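Local coordinates for protein RV0130 (PDB 2C2I) that probably catalyses the reversible hydration of trans-2-enoyl-CoA to (3R)-3-hydroxyacyl-CoA in fatty acid metabolism, working as a homodimer with a hot-dog fold, at residues Ala13-Gly19 and Ala108-Gly114; Val18-Val24 and Arg72-Tyr78; Gln28-Asn32 and Ile44-Pro48; Thr66-Leu70 and Ala140-Ser145. One frame throughout, in Å; residues are numbered along the deposited sequence.

Interaction 1: Ala13-Gly19 and Ala108-Gly114; sequences AAGEKVG and ATSSLVG
Leu-112 reaches from strand 105-119 against the loop that leads into strand 17-25 and meets Ala-13 and Val-18 there. With CG trans to the backbone N (chi1 -174°), its CD2 is carried against the peptide of Ala-13, 3.7 Å from Ala-13 O and 4.2 Å from Ala-13 CB. Val-18 slants across the base of the leucine, CG1 lying 4.1 Å from Leu-112 CB, while Val-18 CG2 packs against Ser-110. A beta-branched valine and a leucine suit this buried face; Ser-110 tolerates it because its hydroxyl is bonded to Thr-129. On the other face, Lys-17 runs out fully extended and lays its CE beside Thr-109 CG2, 4.0 Å away, so that aliphatic atoms do the touching.

Backbone bonds set the register that brings these side chains together. Gly-15 N gives to Leu-112 O (2.8 Å), and Leu-112 N gives almost straight to Glu-16 O (2.8 Å). Gly-15 suits the third position of the type II turn from Ala-13 to Glu-16, having a positive phi of 82°. Farther on, Val-18 N bonds to Ser-110 O at 2.9 Å, and Gly-19 N adds a weak bond to the same oxygen. Two residues thus face one: a classic beta bulge, set where strand 17-25 pairs antiparallel with strand 105-119 in the hot-dog sheet.

Interaction 2: Val18-Val24 and Arg72-Tyr78; sequences VGQSDWV and RLQHQMY
Met-77, a selenomethionine here, lies along the backbone of Val-18 to Ser-21 and can be followed atom by atom. Its CB rests 3.7 Å from Val-18 O. Beyond it, CG lies 3.8 Å from Gln-20 N, and SE settles on the peptide of Gly-19, 3.7 Å from Gly-19 C. The chain ends with CE, 4.0 Å from Ser-21 N. A long, unbranched chain, extended past CG, suits such a run along a strand, and Gly-19, lacking a side chain, lets it come close to the backbone.

The polar link comes from Gln-76, whose OE1 takes the N-H of Asp-22 at 2.7 Å, with the donor nearly in line with the amide C=O. Ser-21 OG reaches forward to Asp-22 O (2.7 Å) and also receives Ala-108 N, so this buried hydroxyl is satisfied twice. Farther along, Val-24 meets two residues: its CG1 lies 3.6 Å from Leu-73 CD2 and also sits 3.9 Å above the centre of the Arg-72 guanidinium, covering one face. At the opposite end of the contact, the Tyr-78 ring receives Val-18 CG2 obliquely, and a water spans Val-18 O and Met-77 O.

In this hot-dog fold the helical layer lies on the sheet, and helix 70-75 with the residues after it rests against strand 17-25, an outermost strand within this chain. Met-77 also touches Ser-110 of the adjoining strand 105-119, and Tyr-78 reaches Phe-4 of strand 3-4 and Val-127 of strand 122-133.

Interaction 3: Gln28-Asn32 and Ile44-Pro48; sequences QEEVN and IHVDP
Val-46, His-45 and Gln-28 give up the most surface where helix 28-38 meets the short helix 43-46. Gln-28 makes the direct polar bond. A chi1 of -173° sends its CG directly away from the main-chain nitrogen, and the chain then bends at chi2 (66°), bringing NE2 to His-45 O at 3.1 Å. The N-H points almost straight at the oxygen, which lies in the amide plane of Gln-28 while the donor lies in the carbonyl plane. The other N-H of NE2 goes to Asn-32 OD1, 2.8 Å away and one helical turn along, and Gln-28 OE1 pairs with Thr-59. With both ends of the amide engaged, its rotation is well fixed, and a glutamine, having donor and acceptor on one flat head, suits the place.

His-45 offers its main-chain oxygen and its CB to this helix; Val-31 CG1 packs 3.4 Å from the oxygen and 3.9 Å from CB. The imidazole leads elsewhere: ND1 is bonded to Ile-60 O, Ile-44 CG1 lies over one face at 3.6 Å, and the ring stacks with that of His-62. Val-46 sets CG1 3.7 Å from Asn-32 OD1, while a water bonded to Val-46 O at 2.7 Å makes a weak second bond to that amide oxygen.

His-45 is thought, from related enzymes, to matter for catalysis together with Asp-40. The chemistry here, neutral amide to main-chain carbonyl, suggests that helix 28-38 steadies the backbone of His-45 and leaves its ring to bond and stack elsewhere.

Interaction 4: Thr66-Leu70 and Ala140-Ser145; sequences TLALL and ACVAES
Leu-67, on helix 63-68, and Leu-70, at the start of helix 70-75, pack on Cys-141, Ala-143 and Ser-145 of strand 141-149, the helix-on-sheet arrangement that defines the hot-dog fold. Every residue that touches is buried, and no hydrogen bond crosses; the two elements hold together by apolar surface.

The tightly packed side is centred on Ala-143. Its CB receives Leu-67 CD1 at 4.0 Å and Leu-70 CD2 at 4.1 Å, and an alanine is short enough to accept a methyl group from each leucine. The extended first torsion of Leu-67 swings CG across, and chi2 (63°) then turns CD1 to the strand; the same methyl also comes within 4.2 Å of Cys-141 SG. Sulfur is a fitting neighbour, being large and weakly polar. The helix side goes on to the dimer: Leu-67 also packs on Phe-64 of the second subunit.

Toward the start of the strand Thr-66 packs equally closely through its methyl, CG2 lying 4.1 Å from Cys-141 CB and 4.2 Å from Ala-140 CB, and Val-100 from a loop touches both Thr-66 and Ala-140. The contrast lies with the strand's other face, where Val-142 and Glu-144 point away from the helix. Val-142 is exposed to solvent, and Glu-144 OE2 is bonded to Asn-92 of strand 86-95.

At the far end the first torsion of Leu-70 appears strained, chi1 being -101°, well off a staggered value; with chi2 near 52° it leaves CD2 beside the hydroxyl of Ser-145, 3.9 Å from OG.

How the interactions relate
Interactions 1, 2 and 4 all engage the five-stranded antiparallel sheet, whereas interaction 3 lies apart, its centre about 32 Å from that of interaction 1 and across the centre of the chain. Interactions 1 and 2 share Val-18 and Gly-19 of strand 17-25 and have centres about 12 Å apart. Helices 63-68 and 70-75, consecutive in the chain, supply interactions 4 and 2, whose centres are also about 12 Å apart. Along the sequence, interaction 3 falls within the span bridged by interaction 2, which itself falls within that of interaction 1; interaction 4 crosses both larger spans. Sheet and helices thus form one core, while the segment bearing His-45 projects beyond it.

Interaction 1: Ala13-Gly19 and Ala108-Gly114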
loop_
_atom_site.group_PDB
_atom_site.type_symbol
_atom_site.label_atom_id
_atom_site.label_comp_id
_atom_site.label_asym_id
_atom_site.label_seq_id
_atom_site.Cartn_x
_atom_site.Cartn_y
_atom_site.Cartn_z
ATOM N N ALA A 13 -14.775 4.121 21.782
ATOM C CA ALA A 13 -15.103 5.030 20.677
ATOM C C ALA A 13 -15.414 4.301 19.372
ATOM O O ALA A 13 -15.609 4.950 18.321
ATOM C CB ALA A 13 -13.973 6.045 20.472
ATOM N N ALA A 14 -15.479 2.968 19.424
ATOM C CA ALA A 14 -15.873 2.196 18.248
ATOM C C ALA A 14 -17.191 2.734 17.721
ATOM O O ALA A 14 -18.103 3.069 18.494
ATOM C CB ALA A 14 -15.975 0.696 18.576
ATOM N N GLY A 15 -17.299 2.852 16.403
ATOM C CA GLY A 15 -18.515 3.378 15.827
ATOM C C GLY A 15 -18.590 4.900 15.837
ATOM O O GLY A 15 -19.674 5.460 15.607
ATOM N N GLU A 16 -17.464 5.571 16.106
ATOM C CA GLU A 16 -17.375 7.046 15.995
ATOM C C GLU A 16 -16.448 7.495 14.869
ATOM O O GLU A 16 -15.527 6.772 14.485
ATOM C CB GLU A 16 -16.870 7.673 17.302
ATOM C CG GLU A 16 -17.800 7.466 18.502
ATOM C CD GLU A 16 -17.274 8.076 19.790
ATOM O OE1 GLU A 16 -16.154 8.651 19.806
ATOM O OE2 GLU A 16 -17.997 7.985 20.803
ATOM N N LYS A 17 -16.694 8.705 14.355
ATOM C CA LYS A 17 -15.732 9.408 13.502
ATOM C C LYS A 17 -14.506 9.757 14.349
ATOM O O LYS A 17 -14.632 10.131 15.518
ATOM C CB LYS A 17 -16.376 10.669 12.885
ATOM C CG LYS A 17 -15.482 11.467 11.955
ATOM C CD LYS A 17 -16.173 12.755 11.467
ATOM C CE LYS A 17 -15.169 13.706 10.812
ATOM N NZ LYS A 17 -15.819 14.814 10.021
ATOM N N VAL A 18 -13.310 9.609 13.781
ATOM C CA VAL A 18 -12.089 9.972 14.510
ATOM C C VAL A 18 -11.355 11.189 13.927
ATOM O O VAL A 18 -10.354 11.631 14.485
ATOM C CB VAL A 18 -11.121 8.767 14.697
ATOM C CG1 VAL A 18 -11.712 7.767 15.649
ATOM C CG2 VAL A 18 -10.818 8.122 13.353
ATOM N N GLY A 19 -11.852 11.719 12.812
ATOM C CA GLY A 19 -11.436 13.043 12.385
ATOM C C GLY A 19 -11.250 13.253 10.898
ATOM O O GLY A 19 -11.791 12.507 10.051
ATOM N N ALA A 108 -8.006 13.379 4.145
ATOM C CA ALA A 108 -8.673 12.153 4.543
ATOM C C ALA A 108 -9.671 12.392 5.683
ATOM O O ALA A 108 -9.451 13.287 6.507
ATOM C CB ALA A 108 -7.623 11.070 4.946
ATOM N N THR A 109 -10.735 11.581 5.712
ATOM C CA THR A 109 -11.669 11.481 6.838
ATOM C C THR A 109 -11.669 10.023 7.274
ATOM O O THR A 109 -11.781 9.153 6.430
ATOM C CB THR A 109 -13.092 11.806 6.353
ATOM O OG1 THR A 109 -13.081 13.130 5.782
ATOM C CG2 THR A 109 -14.065 11.746 7.535
ATOM N N SER A 110 -11.542 9.750 8.575
ATOM C CA SER A 110 -11.583 8.356 9.054
ATOM C C SER A 110 -12.612 8.133 10.170
ATOM O O SER A 110 -12.903 9.050 10.957
ATOM C CB SER A 110 -10.199 7.922 9.561
ATOM O OG SER A 110 -9.228 7.932 8.519
ATOM N N SER A 111 -13.109 6.905 10.258
ATOM C CA SER A 111 -14.018 6.487 11.336
ATOM C C SER A 111 -13.534 5.188 11.919
ATOM O O SER A 111 -12.924 4.376 11.211
ATOM C CB SER A 111 -15.424 6.256 10.779
ATOM O OG SER A 111 -15.861 7.413 10.089
ATOM N N LEU A 112 -13.805 4.972 13.209
ATOM C CA LEU A 112 -13.412 3.716 13.833
ATOM C C LEU A 112 -14.501 2.651 13.656
ATOM O O LEU A 112 -15.627 2.790 14.173
ATOM C CB LEU A 112 -13.113 3.979 15.319
ATOM C CG LEU A 112 -12.542 2.887 16.194
ATOM C CD1 LEU A 112 -11.236 2.363 15.569
ATOM C CD2 LEU A 112 -12.271 3.535 17.566
ATOM N N VAL A 113 -14.175 1.593 12.911
ATOM C CA VAL A 113 -15.125 0.506 12.675
ATOM C C VAL A 113 -15.248 -0.388 13.908
ATOM O O VAL A 113 -16.365 -0.722 14.346
ATOM C CB VAL A 113 -14.748 -0.307 11.426
ATOM C CG1 VAL A 113 -15.700 -1.477 11.226
ATOM C CG2 VAL A 113 -14.797 0.596 10.202
ATOM N N GLY A 114 -14.111 -0.738 14.497
ATOM C CA GLY A 114 -14.127 -1.673 15.608
ATOM C C GLY A 114 -12.765 -1.795 16.229
ATOM O O GLY A 114 -11.762 -1.455 15.606
#

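Interaction 2: Val18-Val24 and Arg72-Tyr78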
loop_
_atom_site.group_PDB
_atom_site.type_symbol
_atom_site.label_atom_id
_atom_site.label_comp_id
_atom_site.label_asym_id
_atom_site.label_seq_id
_atom_site.Cartn_x
_atom_site.Cartn_y
_atom_site.Cartn_z
ATOM N N VAL A 18 -13.310 9.609 13.781
ATOM C CA VAL A 18 -12.089 9.972 14.510
ATOM C C VAL A 18 -11.355 11.189 13.927
ATOM O O VAL A 18 -10.354 11.631 14.485
ATOM C CB VAL A 18 -11.121 8.767 14.697
ATOM C CG1 VAL A 18 -11.712 7.767 15.649
ATOM C CG2 VAL A 18 -10.818 8.122 13.353
ATOM N N GLY A 19 -11.852 11.719 12.812
ATOM C CA GLY A 19 -11.436 13.043 12.385
ATOM C C GLY A 19 -11.250 13.253 10.898
ATOM O O GLY A 19 -11.791 12.507 10.051
ATOM N N GLN A 20 -10.555 14.344 10.604
ATOM C CA GLN A 20 -10.258 14.758 9.247
ATOM C C GLN A 20 -8.874 15.394 9.246
ATOM O O GLN A 20 -8.535 16.198 10.119
ATOM C CB GLN A 20 -11.323 15.738 8.738
ATOM C CG GLN A 20 -11.076 16.215 7.320
ATOM C CD GLN A 20 -12.235 17.006 6.761
ATOM O OE1 GLN A 20 -12.475 18.135 7.171
ATOM N NE2 GLN A 20 -12.955 16.416 5.820
ATOM N N SER A 21 -8.059 15.025 8.269
ATOM C CA SER A 21 -6.707 15.551 8.193
ATOM C C SER A 21 -6.711 16.959 7.610
ATOM O O SER A 21 -7.747 17.466 7.152
ATOM C CB SER A 21 -5.844 14.652 7.306
ATOM O OG SER A 21 -6.155 14.867 5.933
ATOM N N ASP A 22 -5.536 17.566 7.591
ATOM C CA ASP A 22 -5.299 18.767 6.802
ATOM C C ASP A 22 -5.170 18.368 5.323
ATOM O O ASP A 22 -5.069 17.180 4.989
ATOM C CB ASP A 22 -4.004 19.463 7.257
ATOM C CG ASP A 22 -3.903 19.623 8.780
ATOM O OD1 ASP A 22 -4.948 19.745 9.461
ATOM O OD2 ASP A 22 -2.760 19.639 9.297
ATOM N N TRP A 23 -5.204 19.358 4.440
ATOM C CA TRP A 23 -4.820 19.143 3.050
ATOM C C TRP A 23 -3.298 18.943 3.001
ATOM O O TRP A 23 -2.540 19.644 3.693
ATOM C CB TRP A 23 -5.221 20.346 2.184
ATOM C CG TRP A 23 -6.698 20.492 1.961
ATOM C CD1 TRP A 23 -7.547 21.416 2.552
ATOM C CD2 TRP A 23 -7.510 19.719 1.073
ATOM N NE1 TRP A 23 -8.829 21.242 2.085
ATOM C CE2 TRP A 23 -8.841 20.215 1.175
ATOM C CE3 TRP A 23 -7.251 18.654 0.206
ATOM C CZ2 TRP A 23 -9.903 19.673 0.439
ATOM C CZ3 TRP A 23 -8.307 18.119 -0.524
ATOM C CH2 TRP A 23 -9.620 18.630 -0.403
ATOM N N VAL A 24 -2.856 17.976 2.203
ATOM C CA VAL A 24 -1.434 17.780 1.940
ATOM C C VAL A 24 -1.232 17.771 0.435
ATOM O O VAL A 24 -2.054 17.223 -0.306
ATOM C CB VAL A 24 -0.824 16.492 2.614
ATOM C CG1 VAL A 24 -1.239 16.360 4.081
ATOM C CG2 VAL A 24 -1.141 15.233 1.839
ATOM N N ARG A 72 0.288 8.925 7.979
ATOM C CA ARG A 72 0.534 10.374 8.161
ATOM C C ARG A 72 -0.781 11.122 8.399
ATOM O O ARG A 72 -0.875 11.962 9.288
ATOM C CB ARG A 72 1.236 10.981 6.943
ATOM C CG ARG A 72 1.314 12.499 6.955
ATOM C CD ARG A 72 2.021 13.036 5.726
ATOM N NE ARG A 72 2.246 14.470 5.853
ATOM C CZ ARG A 72 2.506 15.280 4.833
ATOM N NH1 ARG A 72 2.585 14.800 3.598
ATOM N NH2 ARG A 72 2.679 16.581 5.053
ATOM N N LEU A 73 -1.777 10.822 7.581
ATOM C CA LEU A 73 -3.037 11.580 7.617
ATOM C C LEU A 73 -3.823 11.291 8.904
ATOM O O LEU A 73 -4.395 12.206 9.524
ATOM C CB LEU A 73 -3.836 11.324 6.341
ATOM C CG LEU A 73 -3.164 11.740 5.007
ATOM C CD1 LEU A 73 -4.063 11.439 3.822
ATOM C CD2 LEU A 73 -2.781 13.199 4.982
ATOM N N GLN A 74 -3.831 10.028 9.315
ATOM C CA GLN A 74 -4.480 9.612 10.570
ATOM C C GLN A 74 -3.749 10.170 11.805
ATOM O O GLN A 74 -4.387 10.521 12.781
ATOM C CB GLN A 74 -4.627 8.091 10.627
ATOM C CG GLN A 74 -5.657 7.578 9.605
ATOM C CD GLN A 74 -5.600 6.080 9.368
ATOM O OE1 GLN A 74 -4.796 5.371 9.966
ATOM N NE2 GLN A 74 -6.455 5.594 8.469
ATOM N N HIS A 75 -2.427 10.325 11.718
ATOM C CA HIS A 75 -1.644 10.939 12.812
ATOM C C HIS A 75 -2.052 12.404 13.054
ATOM O O HIS A 75 -1.987 12.889 14.193
ATOM C CB HIS A 75 -0.142 10.826 12.516
ATOM C CG HIS A 75 0.742 11.304 13.627
ATOM N ND1 HIS A 75 1.079 10.508 14.701
ATOM C CD2 HIS A 75 1.380 12.484 13.820
ATOM C CE1 HIS A 75 1.880 11.175 15.513
ATOM N NE2 HIS A 75 2.077 12.378 15.004
ATOM N N GLN A 76 -2.497 13.084 11.993
ATOM C CA GLN A 76 -3.041 14.435 12.068
ATOM C C GLN A 76 -4.405 14.456 12.774
ATOM O O GLN A 76 -4.830 15.507 13.277
ATOM C CB GLN A 76 -3.190 15.057 10.669
ATOM C CG GLN A 76 -1.868 15.433 9.994
ATOM C CD GLN A 76 -2.052 16.071 8.633
ATOM O OE1 GLN A 76 -3.173 16.338 8.199
ATOM N NE2 GLN A 76 -0.950 16.334 7.958
HETATM N N MSE A 77 -5.072 13.301 12.815
HETATM C CA MSE A 77 -6.423 13.187 13.397
HETATM C C MSE A 77 -6.469 12.803 14.873
HETATM O O MSE A 77 -7.279 13.342 15.625
HETATM C CB MSE A 77 -7.237 12.156 12.621
HETATM C CG MSE A 77 -7.354 12.420 11.139
HETATM SE SE MSE A 77 -8.358 10.947 10.387
HETATM C CE MSE A 77 -7.834 11.057 8.593
ATOM N N TYR A 78 -5.652 11.831 15.277
ATOM C CA TYR A 78 -5.706 11.288 16.649
ATOM C C TYR A 78 -4.405 10.620 17.001
ATOM O O TYR A 78 -3.604 10.285 16.116
ATOM C CB TYR A 78 -6.863 10.282 16.843
ATOM C CG TYR A 78 -6.808 9.084 15.920
ATOM C CD1 TYR A 78 -6.264 7.868 16.338
ATOM C CD2 TYR A 78 -7.285 9.178 14.623
ATOM C CE1 TYR A 78 -6.205 6.772 15.462
ATOM C CE2 TYR A 78 -7.227 8.104 13.748
ATOM C CZ TYR A 78 -6.691 6.916 14.162
ATOM O OH TYR A 78 -6.668 5.872 13.256
HETATM O O HOH W 1 -9.702 14.090 15.357
#

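Interaction 3: Gln28-Asn32 and Ile44-Pro48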
loop_
_atom_site.group_PDB
_atom_site.type_symbol
_atom_site.label_atom_id
_atom_site.label_comp_id
_atom_site.label_asym_id
_atom_site.label_seq_id
_atom_site.Cartn_x
_atom_site.Cartn_y
_atom_site.Cartn_z
ATOM N N GLN A 28 5.884 15.956 -7.199
ATOM C CA GLN A 28 6.626 15.071 -8.095
ATOM C C GLN A 28 7.835 14.461 -7.373
ATOM O O GLN A 28 8.154 13.287 -7.573
ATOM C CB GLN A 28 7.047 15.804 -9.373
ATOM C CG GLN A 28 7.660 14.874 -10.402
ATOM C CD GLN A 28 6.669 13.853 -10.946
ATOM O OE1 GLN A 28 5.669 14.212 -11.560
ATOM N NE2 GLN A 28 6.971 12.569 -10.748
ATOM N N GLU A 29 8.483 15.250 -6.514
ATOM C CA GLU A 29 9.615 14.766 -5.716
ATOM C C GLU A 29 9.211 13.555 -4.875
ATOM O O GLU A 29 9.961 12.597 -4.772
ATOM C CB GLU A 29 10.189 15.890 -4.836
ATOM C CG GLU A 29 10.630 15.478 -3.430
ATOM C CD GLU A 29 12.142 15.472 -3.166
ATOM O OE1 GLU A 29 12.515 15.844 -2.030
ATOM O OE2 GLU A 29 12.957 15.084 -4.044
ATOM N N GLU A 30 8.022 13.613 -4.272
ATOM C CA GLU A 30 7.540 12.499 -3.449
ATOM C C GLU A 30 7.229 11.292 -4.304
ATOM O O GLU A 30 7.489 10.152 -3.887
ATOM C CB GLU A 30 6.309 12.909 -2.646
ATOM C CG GLU A 30 6.617 13.966 -1.594
ATOM C CD GLU A 30 5.358 14.501 -0.932
ATOM O OE1 GLU A 30 4.275 14.509 -1.581
ATOM O OE2 GLU A 30 5.456 14.886 0.251
ATOM N N VAL A 31 6.663 11.538 -5.481
ATOM C CA VAL A 31 6.258 10.457 -6.388
ATOM C C VAL A 31 7.505 9.722 -6.897
ATOM O O VAL A 31 7.527 8.488 -6.954
ATOM C CB VAL A 31 5.359 10.961 -7.540
ATOM C CG1 VAL A 31 5.077 9.848 -8.558
ATOM C CG2 VAL A 31 4.031 11.487 -7.000
ATOM N N ASN A 32 8.540 10.501 -7.232
ATOM C CA ASN A 32 9.871 9.963 -7.597
ATOM C C ASN A 32 10.551 9.163 -6.494
ATOM O O ASN A 32 11.121 8.103 -6.762
ATOM C CB ASN A 32 10.791 11.103 -8.040
ATOM C CG ASN A 32 10.277 11.830 -9.261
ATOM O OD1 ASN A 32 9.320 11.412 -9.899
ATOM N ND2 ASN A 32 10.915 12.949 -9.584
ATOM N N ILE A 44 3.483 6.643 -16.335
ATOM C CA ILE A 44 2.329 7.420 -15.851
ATOM C C ILE A 44 2.616 8.180 -14.537
ATOM O O ILE A 44 1.945 9.167 -14.238
ATOM C CB ILE A 44 1.048 6.566 -15.688
ATOM C CG1 ILE A 44 1.254 5.453 -14.644
ATOM C CG2 ILE A 44 0.626 5.964 -17.016
ATOM C CD1 ILE A 44 -0.038 4.668 -14.346
ATOM N N HIS A 45 3.598 7.716 -13.768
ATOM C CA HIS A 45 3.947 8.356 -12.495
ATOM C C HIS A 45 5.167 9.262 -12.609
ATOM O O HIS A 45 5.243 10.279 -11.912
ATOM C CB HIS A 45 4.195 7.320 -11.385
ATOM C CG HIS A 45 3.126 6.271 -11.281
ATOM N ND1 HIS A 45 1.798 6.569 -11.022
ATOM C CD2 HIS A 45 3.192 4.923 -11.405
ATOM C CE1 HIS A 45 1.099 5.451 -11.006
ATOM N NE2 HIS A 45 1.921 4.439 -11.225
ATOM N N VAL A 46 6.127 8.903 -13.469
ATOM C CA VAL A 46 7.439 9.557 -13.386
ATOM C C VAL A 46 7.976 10.182 -14.680
ATOM O O VAL A 46 9.036 10.814 -14.652
ATOM C CB VAL A 46 8.527 8.654 -12.720
ATOM C CG1 VAL A 46 8.083 8.199 -11.310
ATOM C CG2 VAL A 46 8.838 7.467 -13.584
ATOM N N ASP A 47 7.239 10.041 -15.774
ATOM C CA ASP A 47 7.713 10.535 -17.066
ATOM C C ASP A 47 6.828 11.671 -17.535
ATOM O O ASP A 47 5.844 11.431 -18.221
ATOM C CB ASP A 47 7.706 9.402 -18.097
ATOM C CG ASP A 47 8.474 9.761 -19.374
ATOM O OD1 ASP A 47 8.414 10.926 -19.793
ATOM O OD2 ASP A 47 9.131 8.866 -19.942
ATOM N N PRO A 48 7.176 12.920 -17.171
ATOM C CA PRO A 48 6.332 14.064 -17.491
ATOM C C PRO A 48 5.962 14.154 -18.963
ATOM O O PRO A 48 4.827 14.410 -19.285
ATOM C CB PRO A 48 7.200 15.263 -17.078
ATOM C CG PRO A 48 8.030 14.748 -16.009
ATOM C CD PRO A 48 8.369 13.334 -16.420
HETATM O O HOH W 2 9.677 12.807 -12.878
#

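Interaction 4: Thr66-Leu70 and Ala140-Ser145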
loop_
_atom_site.group_PDB
_atom_site.type_symbol
_atom_site.label_atom_id
_atom_site.label_comp_id
_atom_site.label_asym_id
_atom_site.label_seq_id
_atom_site.Cartn_x
_atom_site.Cartn_y
_atom_site.Cartn_z
ATOM N N THR A 66 -0.760 6.736 -2.386
ATOM C CA THR A 66 -1.927 7.404 -1.772
ATOM C C THR A 66 -2.448 6.561 -0.586
ATOM O O THR A 66 -2.718 7.071 0.507
ATOM C CB THR A 66 -3.029 7.650 -2.826
ATOM O OG1 THR A 66 -2.492 8.487 -3.872
ATOM C CG2 THR A 66 -4.224 8.376 -2.219
ATOM N N LEU A 67 -2.546 5.259 -0.809
ATOM C CA LEU A 67 -2.954 4.331 0.262
ATOM C C LEU A 67 -2.003 4.456 1.451
ATOM O O LEU A 67 -2.447 4.509 2.586
ATOM C CB LEU A 67 -2.982 2.877 -0.252
ATOM C CG LEU A 67 -3.263 1.802 0.819
ATOM C CD1 LEU A 67 -4.654 1.979 1.419
ATOM C CD2 LEU A 67 -3.108 0.406 0.212
ATOM N N ALA A 68 -0.698 4.502 1.171
ATOM C CA ALA A 68 0.357 4.603 2.191
ATOM C C ALA A 68 0.432 5.967 2.889
ATOM O O ALA A 68 1.190 6.128 3.855
ATOM C CB ALA A 68 1.725 4.227 1.578
ATOM N N LEU A 69 -0.337 6.947 2.404
ATOM C CA LEU A 69 -0.501 8.187 3.162
ATOM C C LEU A 69 -1.404 8.039 4.412
ATOM O O LEU A 69 -1.474 8.953 5.227
ATOM C CB LEU A 69 -1.016 9.330 2.275
ATOM C CG LEU A 69 -0.217 9.735 1.035
ATOM C CD1 LEU A 69 -0.992 10.793 0.231
ATOM C CD2 LEU A 69 1.172 10.257 1.430
ATOM N N LEU A 70 -2.060 6.893 4.579
ATOM C CA LEU A 70 -2.996 6.726 5.701
ATOM C C LEU A 70 -2.384 6.998 7.082
ATOM O O LEU A 70 -2.978 7.725 7.891
ATOM C CB LEU A 70 -3.717 5.359 5.650
ATOM C CG LEU A 70 -5.142 5.367 5.105
ATOM C CD1 LEU A 70 -5.203 6.076 3.724
ATOM C CD2 LEU A 70 -5.670 3.918 5.069
ATOM N N ALA A 140 -10.008 9.758 -4.016
ATOM C CA ALA A 140 -8.760 9.187 -4.485
ATOM C C ALA A 140 -8.611 7.778 -3.943
ATOM O O ALA A 140 -8.028 6.917 -4.595
ATOM C CB ALA A 140 -7.594 10.034 -4.061
ATOM N N CYS A 141 -9.165 7.537 -2.756
ATOM C CA CYS A 141 -8.963 6.243 -2.120
ATOM C C CYS A 141 -10.057 6.030 -1.091
ATOM O O CYS A 141 -10.385 6.948 -0.341
ATOM C CB CYS A 141 -7.594 6.232 -1.447
ATOM S SG CYS A 141 -7.194 4.640 -0.650
ATOM N N VAL A 142 -10.625 4.824 -1.077
ATOM C CA VAL A 142 -11.555 4.390 -0.038
ATOM C C VAL A 142 -10.953 3.089 0.494
ATOM O O VAL A 142 -10.791 2.129 -0.252
ATOM C CB VAL A 142 -12.984 4.130 -0.548
ATOM C CG1 VAL A 142 -13.921 3.765 0.624
ATOM C CG2 VAL A 142 -13.548 5.337 -1.330
ATOM N N ALA A 143 -10.642 3.059 1.788
ATOM C CA ALA A 143 -9.907 1.923 2.366
ATOM C C ALA A 143 -10.489 1.530 3.700
ATOM O O ALA A 143 -10.893 2.385 4.468
ATOM C CB ALA A 143 -8.438 2.280 2.561
ATOM N N GLU A 144 -10.528 0.238 3.961
ATOM C CA GLU A 144 -10.722 -0.216 5.330
ATOM C C GLU A 144 -9.430 -0.924 5.755
ATOM O O GLU A 144 -9.020 -1.900 5.117
ATOM C CB GLU A 144 -11.911 -1.159 5.408
ATOM C CG GLU A 144 -12.225 -1.580 6.851
ATOM C CD GLU A 144 -13.473 -2.416 6.901
ATOM O OE1 GLU A 144 -14.548 -1.870 6.589
ATOM O OE2 GLU A 144 -13.392 -3.620 7.181
ATOM N N SER A 145 -8.794 -0.406 6.811
ATOM C CA SER A 145 -7.437 -0.819 7.210
ATOM C C SER A 145 -7.458 -1.320 8.656
ATOM O O SER A 145 -8.417 -1.079 9.387
ATOM C CB SER A 145 -6.439 0.329 7.075
ATOM O OG SER A 145 -6.770 1.429 7.924
#